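Lipoteichoic acid primase (PDB 4UOP) belongs to the sulfatase-fold family of enzymes and binds a magnesium ion in its extracellular catalytic domain. Local coordinates at residues Phe99-Ser104 against Asp284-Lys289; Ser67-Leu72 against Ala312-Ile317; Val280-His285 against Gly336-Ile341; Ser118-Gly123 against Tyr370-Tyr375. One frame throughout, in Å; residues are numbered along the deposited sequence.

How the interactions relate
Interactions 1 and 3 share Asp284 and His285, two of the four residues that bind the magnesium ion; their centres lie about 9 Å apart. The centre of interaction 2 lies about 6 Å from that of interaction 1, and the two join where Ser67 N meets Asp284 OD1 at 2.7 Å and Gln69 OE1 meets Ile287 N at 2.8 Å. Glu338 of interaction 3 ties back to interaction 1 through Thr102 N, 3.0 Å from Glu338 OE1. Interaction 4 lies farther out, its centre about 17 Å from that of interaction 2 and the side chain of Pro121 about 13 Å from the magnesium ion; it meets interaction 1 at Ser122 O, 2.5 Å from Ser104 OG.

Interaction 1 (Phe99-Ser104 against Asp284-Lys289); sequences FFQTVS and DHHIIK. With MG (magnesium ion), chain J.
Gln101 reaches His286 beside the magnesium site of the sulfatase fold, where the end of strand 94-100 meets the loop that follows strand 277-283. CG of Gln101 stands between its backbone N and carbonyl carbon (chi1 61°), and the extended chain carries the amide past CB of His285 to His286. There OE1 takes two N-H groups of one residue. Backbone N of His286 comes nearly head-on to the carbonyl, 2.8 Å from OE1 of Gln101 and almost straight. ND1 of the same histidine, also 2.8 Å from that OE1, comes in tilted from the amide plane, while OE1 lies close to the plane of the imidazole. This double grip fixes the rotation of the His286 ring. Val103 adds an apolar contact, its CG2 4.2 Å from CB of His285. Asp284 and His285 bind magnesium together with Glu66, Thr108 and water 1, and Asp284 OD1 also accepts from Ser67 N. His285 ND1 donates in the ring plane and nearly straight to O of His286, 2.9 Å away, which turns NE2 of His285 to the magnesium ion at 2.2 Å.

Interaction 2 (Ser67-Leu72 against Ala312-Ile317); sequences SFQRNL and ADDYRI
The loop 67-72 and the end of the short, weakly bonded helix 312-315 come together at Gln69 and Ile317, and Arg70 N donates to Arg316 O at 2.9 Å. Next to this bond, water 2 accepts from Asn71 N. The amide of Asn71 carries the polar side of the contact. Its ND2 gives both hydrogens to carboxylates, one to Asp313 OD2 at 3.0 Å and one to Asp314 OD1 at 2.9 Å, both acceptors lying in the amide plane. They are met differently: Asp313 OD2 from well above its carboxylate plane, Asp314 OD1 nearly along its C-O bond. OD1 of Asn71 in turn accepts on a lone pair from Gln69 NE2, 3.0 Å away, so both ends of the buried amide are engaged and its flip is fixed. Asp314 OD1 has a further partner in Thr290, and Gln69 OE1 accepts from the backbone of Ile287 and Ile288. Arg316 bends at chi2 and chi3 (148° and 62°), which brings NH1 back to Asp313 OD1 in a 2.8 Å salt bridge. Over one face of this guanidinium lies CG of Arg70, 3.5 Å from Arg316 NH2, while the Arg70 head turns off toward Asn97. This buried polar network joins the loop after strand 59-65 to helix 312-315, beside the magnesium site of the sulfatase fold, where Ser67 N bonds to Asp284 OD1.

Interaction 3 (Val280-His285 against Gly336-Ile341); sequences VFYGDH and GGEIDI. With MG (magnesium ion), chain J.
Glu338 reaches across to Tyr282, Gly283 and Asp284, at and just beyond the end of strand 277-283. From CB, which points to that strand, CG leaves on the side opposite the carbonyl carbon, next to the backbone N (chi1 -79°), and passes the tyrosine ring 4.1 Å from Tyr282 CD2. Beyond CG the chain runs extended, and CD carries the carboxylate to the backbone of Asp284, a magnesium ligand, 3.4 Å from Asp284 O. OE2 then lies at the edge of the tyrosine ring, near its plane and 3.6 Å from Tyr282 CD2, with the carboxylate turned almost perpendicular to the ring. The same OE2 is 3.2 Å from Gly283 O, both of them acceptors, and 2.6 Å from Asp284 O; two oxygens this close may mean that the acid is protonated. OE1 accepts from Thr102 N, and the contact with Asp284 puts Glu338 in the second shell of the metal.

One face of the Tyr282 ring is taken by Ile341, whose CD1 makes a CH-pi contact 4.0 Å from the ring centroid and 18° off its normal. The tyrosine OH is bonded separately to Gln64 of strand 59-65. Asp340 OD2, 2.7 Å from Gly337 N, accepts from that backbone group and closes the turn that contains Glu338.

The contact lies near the centre of the chain. Strand 277-283 pairs with strands 59-65 and 319-322 of the mixed sheet, helix 341-348 starts at Ile341, and helix 107-117 packs through Val115 on Tyr282 and through Ala111 on both Glu338 and Asp284.

Interaction 4 (Ser118-Gly123 against Tyr370-Tyr375); sequences STFPSG and YVPERY
Phe120 meets Pro372 where the loop after helix 107-117 runs beside strand 371-373, an edge strand of the five-stranded antiparallel sheet. The two side chains cross at about a right angle, Phe120 CZ 3.8 Å from Pro372 CG, and other neighbours of the ring include Leu425 of helix 412-433. Pro121 follows and offers its carbonyl oxygen to Arg374 NH1 at 2.8 Å; the bond is bent (147°), with the donor tilted from the carbonyl plane. At Ser122 and Gly123 the backbone passes over the arginine: Gly123 N sits above the centre of the guanidinium, 3.5 Å from Arg374 CZ. Arg374 gets there by a bend at chi3 (-43°), which brings NH1 to the Pro121 carbonyl and lays the guanidinium against Gly123 N. Gly123 O lies at the edge of the Tyr375 ring, 3.6 Å from Tyr375 CD1. The remaining nitrogens of the guanidinium are spent outside the contact, NE in a salt bridge to Glu379 and NH2 in one to Asp429. Paired with two carboxylates and a carbonyl, and with a peptide over one face, the buried guanidinium is probably kept charged and fixed in orientation, linking the loop, the small sheet and helix 412-433.

Interaction 1 (Phe99-Ser104 against Asp284-Lys289)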
# COMPACT_ATOMS: atom_id res chain seq x y z
N PHE B 99 -11.41 -10.54 17.87
CA PHE B 99 -10.39 -11.12 17.04
C PHE B 99 -10.24 -10.21 15.84
O PHE B 99 -11.24 -9.81 15.24
CB PHE B 99 -10.79 -12.53 16.63
CG PHE B 99 -9.66 -13.34 16.08
CD1 PHE B 99 -8.85 -14.07 16.93
CD2 PHE B 99 -9.40 -13.35 14.73
CE1 PHE B 99 -7.78 -14.79 16.44
CE2 PHE B 99 -8.34 -14.11 14.22
CZ PHE B 99 -7.52 -14.81 15.09
N PHE B 100 -9.00 -9.86 15.51
CA PHE B 100 -8.76 -8.78 14.55
C PHE B 100 -8.05 -9.20 13.27
O PHE B 100 -7.20 -10.08 13.28
CB PHE B 100 -7.94 -7.68 15.20
CG PHE B 100 -8.60 -7.04 16.37
CD1 PHE B 100 -9.54 -6.03 16.19
CD2 PHE B 100 -8.31 -7.46 17.67
CE1 PHE B 100 -10.14 -5.43 17.28
CE2 PHE B 100 -8.92 -6.85 18.76
CZ PHE B 100 -9.84 -5.85 18.56
N GLN B 101 -8.43 -8.56 12.17
CA GLN B 101 -7.71 -8.69 10.92
C GLN B 101 -6.30 -8.11 11.07
O GLN B 101 -6.10 -7.15 11.79
CB GLN B 101 -8.44 -7.93 9.80
CG GLN B 101 -8.59 -6.44 10.03
CD GLN B 101 -9.24 -5.72 8.86
OE1 GLN B 101 -10.40 -5.95 8.56
NE2 GLN B 101 -8.50 -4.82 8.22
N THR B 102 -5.34 -8.72 10.38
CA THR B 102 -3.99 -8.20 10.30
C THR B 102 -3.59 -8.23 8.83
O THR B 102 -2.93 -9.16 8.37
CB THR B 102 -2.98 -9.03 11.15
OG1 THR B 102 -2.98 -10.41 10.76
CG2 THR B 102 -3.33 -8.93 12.62
N VAL B 103 -4.05 -7.22 8.09
CA VAL B 103 -3.85 -7.17 6.65
C VAL B 103 -3.26 -5.84 6.25
O VAL B 103 -3.17 -4.93 7.06
CB VAL B 103 -5.15 -7.46 5.86
CG1 VAL B 103 -5.71 -8.83 6.21
CG2 VAL B 103 -6.21 -6.40 6.09
N SER B 104 -2.85 -5.74 4.99
CA SER B 104 -2.19 -4.56 4.48
C SER B 104 -2.72 -4.23 3.07
O SER B 104 -3.92 -4.06 2.90
CB SER B 104 -0.68 -4.84 4.48
OG SER B 104 0.00 -3.71 4.04
N ASP B 284 -11.71 -13.03 6.59
CA ASP B 284 -10.40 -12.50 6.20
C ASP B 284 -10.16 -11.06 6.64
O ASP B 284 -9.08 -10.74 7.12
CB ASP B 284 -10.05 -12.73 4.72
CG ASP B 284 -11.01 -12.09 3.74
OD1 ASP B 284 -12.11 -11.63 4.13
OD2 ASP B 284 -10.63 -12.04 2.54
N HIS B 285 -11.18 -10.22 6.49
CA HIS B 285 -11.10 -8.81 6.83
C HIS B 285 -12.47 -8.20 6.64
O HIS B 285 -13.35 -8.81 6.00
CB HIS B 285 -10.10 -8.10 5.91
CG HIS B 285 -10.38 -8.34 4.47
ND1 HIS B 285 -11.38 -7.67 3.80
CD2 HIS B 285 -9.86 -9.22 3.58
CE1 HIS B 285 -11.45 -8.10 2.55
NE2 HIS B 285 -10.54 -9.05 2.40
N HIS B 286 -12.65 -7.00 7.20
CA HIS B 286 -13.91 -6.29 7.08
C HIS B 286 -14.02 -5.70 5.70
O HIS B 286 -13.03 -5.57 4.98
CB HIS B 286 -14.02 -5.19 8.13
CG HIS B 286 -13.35 -3.92 7.73
ND1 HIS B 286 -11.98 -3.78 7.68
CD2 HIS B 286 -13.87 -2.72 7.36
CE1 HIS B 286 -11.69 -2.55 7.30
NE2 HIS B 286 -12.82 -1.89 7.09
N ILE B 287 -15.24 -5.35 5.33
CA ILE B 287 -15.45 -4.69 4.06
C ILE B 287 -16.37 -3.47 4.17
O ILE B 287 -16.29 -2.57 3.34
CB ILE B 287 -15.96 -5.70 2.99
CG1 ILE B 287 -15.79 -5.16 1.57
CG2 ILE B 287 -17.41 -6.10 3.26
CD1 ILE B 287 -14.38 -4.71 1.24
N ILE B 288 -17.23 -3.43 5.19
CA ILE B 288 -18.18 -2.33 5.37
C ILE B 288 -17.63 -1.38 6.43
O ILE B 288 -17.39 -1.77 7.58
CB ILE B 288 -19.56 -2.86 5.80
CG1 ILE B 288 -20.08 -3.94 4.83
CG2 ILE B 288 -20.53 -1.70 5.99
CD1 ILE B 288 -20.36 -3.47 3.40
N LYS B 289 -17.40 -0.13 6.05
CA LYS B 289 -17.04 0.91 7.01
C LYS B 289 -18.34 1.38 7.66
O LYS B 289 -19.10 2.15 7.05
CB LYS B 289 -16.31 2.05 6.33
CG LYS B 289 -15.00 1.63 5.70
CD LYS B 289 -13.94 2.70 5.86
CE LYS B 289 -12.59 2.22 5.35
NZ LYS B 289 -12.54 2.15 3.86
MG MG J . -10.95 -10.71 0.98
O HOH W 1 -10.99 -9.19 -0.63

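Interaction 2 (Ser67-Leu72 against Ala312-Ile317)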
# COMPACT_ATOMS: atom_id res chain seq x y z
N SER B 67 -14.73 -11.39 3.54
CA SER B 67 -15.42 -10.15 3.91
C SER B 67 -16.44 -10.25 5.07
O SER B 67 -17.23 -9.33 5.26
CB SER B 67 -16.08 -9.51 2.67
OG SER B 67 -15.09 -9.03 1.77
N PHE B 68 -16.37 -11.33 5.86
CA PHE B 68 -17.15 -11.43 7.10
C PHE B 68 -16.51 -10.53 8.19
O PHE B 68 -15.30 -10.60 8.41
CB PHE B 68 -17.17 -12.87 7.62
CG PHE B 68 -18.22 -13.77 6.99
CD1 PHE B 68 -18.29 -13.93 5.62
CD2 PHE B 68 -19.09 -14.51 7.78
CE1 PHE B 68 -19.23 -14.79 5.05
CE2 PHE B 68 -20.02 -15.37 7.22
CZ PHE B 68 -20.08 -15.53 5.85
N GLN B 69 -17.32 -9.72 8.86
CA GLN B 69 -16.86 -8.90 9.99
C GLN B 69 -17.79 -9.08 11.17
O GLN B 69 -19.01 -9.20 11.00
CB GLN B 69 -16.73 -7.42 9.61
CG GLN B 69 -18.01 -6.76 9.12
CD GLN B 69 -17.72 -5.45 8.41
OE1 GLN B 69 -17.27 -5.45 7.27
NE2 GLN B 69 -17.95 -4.32 9.10
N ARG B 70 -17.22 -9.09 12.36
CA ARG B 70 -17.97 -9.46 13.55
C ARG B 70 -19.19 -8.58 13.82
O ARG B 70 -20.21 -9.10 14.28
CB ARG B 70 -17.06 -9.49 14.79
CG ARG B 70 -17.70 -10.13 16.01
CD ARG B 70 -18.30 -11.49 15.70
NE ARG B 70 -18.67 -12.26 16.87
CZ ARG B 70 -19.55 -13.28 16.87
NH1 ARG B 70 -20.21 -13.62 15.75
NH2 ARG B 70 -19.78 -13.95 17.99
N ASN B 71 -19.09 -7.28 13.55
CA ASN B 71 -20.23 -6.38 13.82
C ASN B 71 -21.36 -6.48 12.79
O ASN B 71 -22.40 -5.82 12.92
CB ASN B 71 -19.78 -4.93 14.05
CG ASN B 71 -19.15 -4.27 12.84
OD1 ASN B 71 -19.26 -4.74 11.71
ND2 ASN B 71 -18.51 -3.15 13.08
N LEU B 72 -21.17 -7.32 11.78
CA LEU B 72 -22.27 -7.68 10.87
C LEU B 72 -22.50 -9.19 10.83
O LEU B 72 -22.79 -9.76 9.79
CB LEU B 72 -22.00 -7.12 9.47
CG LEU B 72 -21.91 -5.59 9.40
CD1 LEU B 72 -21.44 -5.15 8.02
CD2 LEU B 72 -23.25 -4.93 9.72
N ALA B 312 -11.14 0.04 15.35
CA ALA B 312 -11.18 -1.18 16.12
C ALA B 312 -12.46 -1.96 15.91
O ALA B 312 -12.40 -3.17 15.69
CB ALA B 312 -10.99 -0.89 17.62
N ASP B 313 -13.61 -1.30 15.97
CA ASP B 313 -14.85 -2.05 15.89
C ASP B 313 -14.98 -2.80 14.58
O ASP B 313 -15.33 -3.97 14.60
CB ASP B 313 -16.09 -1.19 16.08
CG ASP B 313 -17.31 -2.04 16.40
OD1 ASP B 313 -17.22 -2.92 17.29
OD2 ASP B 313 -18.37 -1.84 15.76
N ASP B 314 -14.71 -2.13 13.45
CA ASP B 314 -14.82 -2.76 12.13
C ASP B 314 -13.75 -3.80 11.85
O ASP B 314 -13.99 -4.75 11.12
CB ASP B 314 -14.73 -1.70 11.01
CG ASP B 314 -16.02 -0.89 10.86
OD1 ASP B 314 -17.09 -1.32 11.34
OD2 ASP B 314 -15.95 0.16 10.22
N TYR B 315 -12.59 -3.65 12.47
CA TYR B 315 -11.51 -4.59 12.23
C TYR B 315 -11.73 -5.95 12.90
O TYR B 315 -10.97 -6.88 12.67
CB TYR B 315 -10.17 -3.98 12.66
CG TYR B 315 -9.56 -3.04 11.65
CD1 TYR B 315 -10.35 -2.28 10.80
CD2 TYR B 315 -8.19 -2.87 11.58
CE1 TYR B 315 -9.79 -1.40 9.89
CE2 TYR B 315 -7.62 -1.97 10.68
CZ TYR B 315 -8.43 -1.24 9.84
OH TYR B 315 -7.90 -0.34 8.94
N ARG B 316 -12.77 -6.08 13.71
CA ARG B 316 -13.10 -7.37 14.27
C ARG B 316 -13.66 -8.29 13.20
O ARG B 316 -14.58 -7.91 12.45
CB ARG B 316 -14.10 -7.24 15.43
CG ARG B 316 -13.72 -6.26 16.54
CD ARG B 316 -14.95 -5.62 17.18
NE ARG B 316 -15.74 -6.61 17.78
CZ ARG B 316 -17.07 -6.61 17.89
NH1 ARG B 316 -17.86 -5.64 17.46
NH2 ARG B 316 -17.58 -7.64 18.49
N ILE B 317 -13.14 -9.51 13.17
CA ILE B 317 -13.55 -10.55 12.25
C ILE B 317 -14.05 -11.71 13.08
O ILE B 317 -13.54 -11.95 14.19
CB ILE B 317 -12.41 -11.00 11.30
CG1 ILE B 317 -11.10 -11.19 12.08
CG2 ILE B 317 -12.20 -9.95 10.22
CD1 ILE B 317 -9.98 -11.88 11.34
O HOH W 2 -16.63 -5.97 13.01

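Interaction 3 (Val280-His285 against Gly336-Ile341)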
# COMPACT_ATOMS: atom_id res chain seq x y z
N VAL B 280 -11.37 -24.49 12.19
CA VAL B 280 -11.25 -23.07 12.46
C VAL B 280 -11.97 -22.30 11.34
O VAL B 280 -11.76 -22.61 10.16
CB VAL B 280 -9.79 -22.60 12.48
CG1 VAL B 280 -9.69 -21.14 12.89
CG2 VAL B 280 -8.96 -23.48 13.41
N PHE B 281 -12.79 -21.33 11.73
CA PHE B 281 -13.43 -20.44 10.79
C PHE B 281 -13.07 -19.02 11.17
O PHE B 281 -13.18 -18.65 12.33
CB PHE B 281 -14.96 -20.56 10.85
CG PHE B 281 -15.48 -21.94 10.65
CD1 PHE B 281 -15.01 -22.74 9.63
CD2 PHE B 281 -16.48 -22.44 11.47
CE1 PHE B 281 -15.50 -24.02 9.44
CE2 PHE B 281 -16.97 -23.74 11.29
CZ PHE B 281 -16.49 -24.51 10.27
N TYR B 282 -12.68 -18.20 10.19
CA TYR B 282 -12.44 -16.78 10.46
C TYR B 282 -12.74 -15.95 9.23
O TYR B 282 -12.60 -16.43 8.10
CB TYR B 282 -10.98 -16.56 10.91
CG TYR B 282 -9.95 -16.86 9.86
CD1 TYR B 282 -9.53 -18.17 9.63
CD2 TYR B 282 -9.41 -15.85 9.07
CE1 TYR B 282 -8.60 -18.46 8.65
CE2 TYR B 282 -8.48 -16.14 8.09
CZ TYR B 282 -8.09 -17.45 7.88
OH TYR B 282 -7.19 -17.80 6.91
N GLY B 283 -13.14 -14.70 9.42
CA GLY B 283 -13.31 -13.77 8.29
C GLY B 283 -11.96 -13.23 7.89
O GLY B 283 -11.12 -12.99 8.76
N ASP B 284 -11.71 -13.03 6.59
CA ASP B 284 -10.40 -12.50 6.20
C ASP B 284 -10.16 -11.06 6.64
O ASP B 284 -9.08 -10.74 7.12
CB ASP B 284 -10.05 -12.73 4.72
CG ASP B 284 -11.01 -12.09 3.74
OD1 ASP B 284 -12.11 -11.63 4.13
OD2 ASP B 284 -10.63 -12.04 2.54
N HIS B 285 -11.18 -10.22 6.49
CA HIS B 285 -11.10 -8.81 6.83
C HIS B 285 -12.47 -8.20 6.64
O HIS B 285 -13.35 -8.81 6.00
CB HIS B 285 -10.10 -8.10 5.91
CG HIS B 285 -10.38 -8.34 4.47
ND1 HIS B 285 -11.38 -7.67 3.80
CD2 HIS B 285 -9.86 -9.22 3.58
CE1 HIS B 285 -11.45 -8.10 2.55
NE2 HIS B 285 -10.54 -9.05 2.40
N GLY B 336 -6.87 -11.68 19.81
CA GLY B 336 -6.02 -12.30 18.83
C GLY B 336 -6.18 -11.66 17.48
O GLY B 336 -7.13 -10.89 17.25
N GLY B 337 -5.24 -11.96 16.60
CA GLY B 337 -5.30 -11.58 15.20
C GLY B 337 -4.92 -12.74 14.32
O GLY B 337 -4.55 -13.82 14.81
N GLU B 338 -5.02 -12.54 13.01
CA GLU B 338 -4.75 -13.64 12.08
C GLU B 338 -3.34 -14.24 12.28
O GLU B 338 -3.18 -15.43 12.14
CB GLU B 338 -4.99 -13.21 10.65
CG GLU B 338 -6.49 -13.21 10.33
CD GLU B 338 -6.90 -12.27 9.22
OE1 GLU B 338 -6.28 -11.20 9.01
OE2 GLU B 338 -7.92 -12.60 8.57
N ILE B 339 -2.37 -13.42 12.62
CA ILE B 339 -1.02 -13.95 12.90
C ILE B 339 -0.95 -14.94 14.06
O ILE B 339 0.05 -15.67 14.19
CB ILE B 339 0.01 -12.83 13.17
CG1 ILE B 339 -0.45 -11.94 14.33
CG2 ILE B 339 0.27 -12.04 11.91
CD1 ILE B 339 0.68 -11.12 14.91
N ASP B 340 -1.96 -14.94 14.92
CA ASP B 340 -2.00 -15.82 16.09
C ASP B 340 -2.59 -17.21 15.84
O ASP B 340 -2.54 -18.07 16.71
CB ASP B 340 -2.78 -15.14 17.22
CG ASP B 340 -2.18 -13.79 17.62
OD1 ASP B 340 -0.93 -13.75 17.83
OD2 ASP B 340 -2.92 -12.78 17.70
N ILE B 341 -3.16 -17.43 14.65
CA ILE B 341 -3.83 -18.70 14.40
C ILE B 341 -2.84 -19.88 14.42
O ILE B 341 -3.14 -20.91 15.04
CB ILE B 341 -4.68 -18.67 13.11
CG1 ILE B 341 -5.87 -17.73 13.34
CG2 ILE B 341 -5.14 -20.07 12.75
CD1 ILE B 341 -6.77 -17.49 12.12
MG MG J . -10.95 -10.71 0.98
O HOH W 1 -10.99 -9.19 -0.63

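Interaction 4 (Ser118-Gly123 against Tyr370-Tyr375)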
# COMPACT_ATOMS: atom_id res chain seq x y z
N SER B 118 2.58 -16.68 10.29
CA SER B 118 2.69 -15.99 11.57
C SER B 118 3.74 -14.87 11.52
O SER B 118 4.50 -14.67 12.47
CB SER B 118 3.00 -16.99 12.70
OG SER B 118 2.62 -16.48 13.96
N THR B 119 3.81 -14.20 10.38
CA THR B 119 4.62 -12.98 10.24
C THR B 119 3.67 -11.91 9.70
O THR B 119 2.63 -12.23 9.12
CB THR B 119 5.82 -13.15 9.28
OG1 THR B 119 5.37 -13.32 7.93
CG2 THR B 119 6.66 -14.32 9.66
N PHE B 120 4.06 -10.64 9.88
CA PHE B 120 3.21 -9.52 9.47
C PHE B 120 3.24 -9.30 7.97
O PHE B 120 4.27 -9.46 7.32
CB PHE B 120 3.62 -8.25 10.21
CG PHE B 120 3.32 -8.27 11.67
CD1 PHE B 120 2.05 -7.97 12.13
CD2 PHE B 120 4.30 -8.62 12.59
CE1 PHE B 120 1.76 -8.00 13.48
CE2 PHE B 120 4.02 -8.66 13.95
CZ PHE B 120 2.75 -8.35 14.40
N PRO B 121 2.09 -8.92 7.40
CA PRO B 121 2.14 -8.47 6.01
C PRO B 121 2.95 -7.19 5.94
O PRO B 121 3.11 -6.51 6.95
CB PRO B 121 0.68 -8.24 5.65
CG PRO B 121 -0.00 -8.02 6.95
CD PRO B 121 0.75 -8.78 7.99
N SER B 122 3.49 -6.90 4.78
CA SER B 122 4.35 -5.73 4.62
C SER B 122 3.55 -4.43 4.67
O SER B 122 2.35 -4.41 4.36
CB SER B 122 5.13 -5.84 3.32
OG SER B 122 5.86 -4.67 3.06
N GLY B 123 4.22 -3.35 5.06
CA GLY B 123 3.66 -2.00 4.95
C GLY B 123 3.75 -1.46 3.52
O GLY B 123 3.10 -0.48 3.18
N TYR B 370 -1.82 -8.64 22.38
CA TYR B 370 -2.25 -7.46 21.66
C TYR B 370 -1.90 -7.63 20.19
O TYR B 370 -1.12 -8.51 19.84
CB TYR B 370 -1.61 -6.19 22.24
CG TYR B 370 -0.11 -6.17 22.19
CD1 TYR B 370 0.64 -6.79 23.18
CD2 TYR B 370 0.56 -5.53 21.16
CE1 TYR B 370 2.01 -6.80 23.13
CE2 TYR B 370 1.95 -5.53 21.11
CZ TYR B 370 2.66 -6.16 22.11
OH TYR B 370 4.03 -6.16 22.09
N VAL B 371 -2.50 -6.82 19.34
CA VAL B 371 -2.37 -6.98 17.90
C VAL B 371 -1.91 -5.69 17.24
O VAL B 371 -2.71 -4.75 17.10
CB VAL B 371 -3.71 -7.42 17.27
CG1 VAL B 371 -3.52 -7.72 15.81
CG2 VAL B 371 -4.29 -8.63 17.99
N PRO B 372 -0.62 -5.64 16.81
CA PRO B 372 -0.13 -4.52 16.01
C PRO B 372 -0.85 -4.41 14.66
O PRO B 372 -1.18 -5.43 14.05
CB PRO B 372 1.34 -4.87 15.80
CG PRO B 372 1.68 -5.73 16.96
CD PRO B 372 0.46 -6.57 17.16
N GLU B 373 -1.05 -3.18 14.19
CA GLU B 373 -1.67 -2.92 12.89
C GLU B 373 -0.81 -1.98 12.08
O GLU B 373 -0.04 -1.21 12.63
CB GLU B 373 -3.06 -2.33 13.09
CG GLU B 373 -4.02 -3.26 13.82
CD GLU B 373 -4.51 -4.41 12.97
OE1 GLU B 373 -4.33 -4.39 11.74
OE2 GLU B 373 -5.10 -5.34 13.54
N ARG B 374 -0.94 -2.03 10.75
CA ARG B 374 -0.20 -1.14 9.88
C ARG B 374 -0.97 -0.83 8.60
O ARG B 374 -2.08 -1.33 8.40
CB ARG B 374 1.17 -1.74 9.54
CG ARG B 374 1.11 -2.87 8.51
CD ARG B 374 2.36 -3.74 8.50
NE ARG B 374 3.61 -2.98 8.59
CZ ARG B 374 4.82 -3.52 8.49
NH1 ARG B 374 4.98 -4.82 8.25
NH2 ARG B 374 5.88 -2.74 8.60
N TYR B 375 -0.36 0.01 7.77
CA TYR B 375 -0.87 0.34 6.43
C TYR B 375 -2.06 1.27 6.45
O TYR B 375 -1.97 2.38 5.95
CB TYR B 375 -1.18 -0.89 5.61
CG TYR B 375 -1.47 -0.57 4.17
CD1 TYR B 375 -0.48 -0.04 3.35
CD2 TYR B 375 -2.74 -0.76 3.64
CE1 TYR B 375 -0.74 0.25 2.02
CE2 TYR B 375 -3.01 -0.47 2.32
CZ TYR B 375 -2.01 0.04 1.52
OH TYR B 375 -2.26 0.35 0.21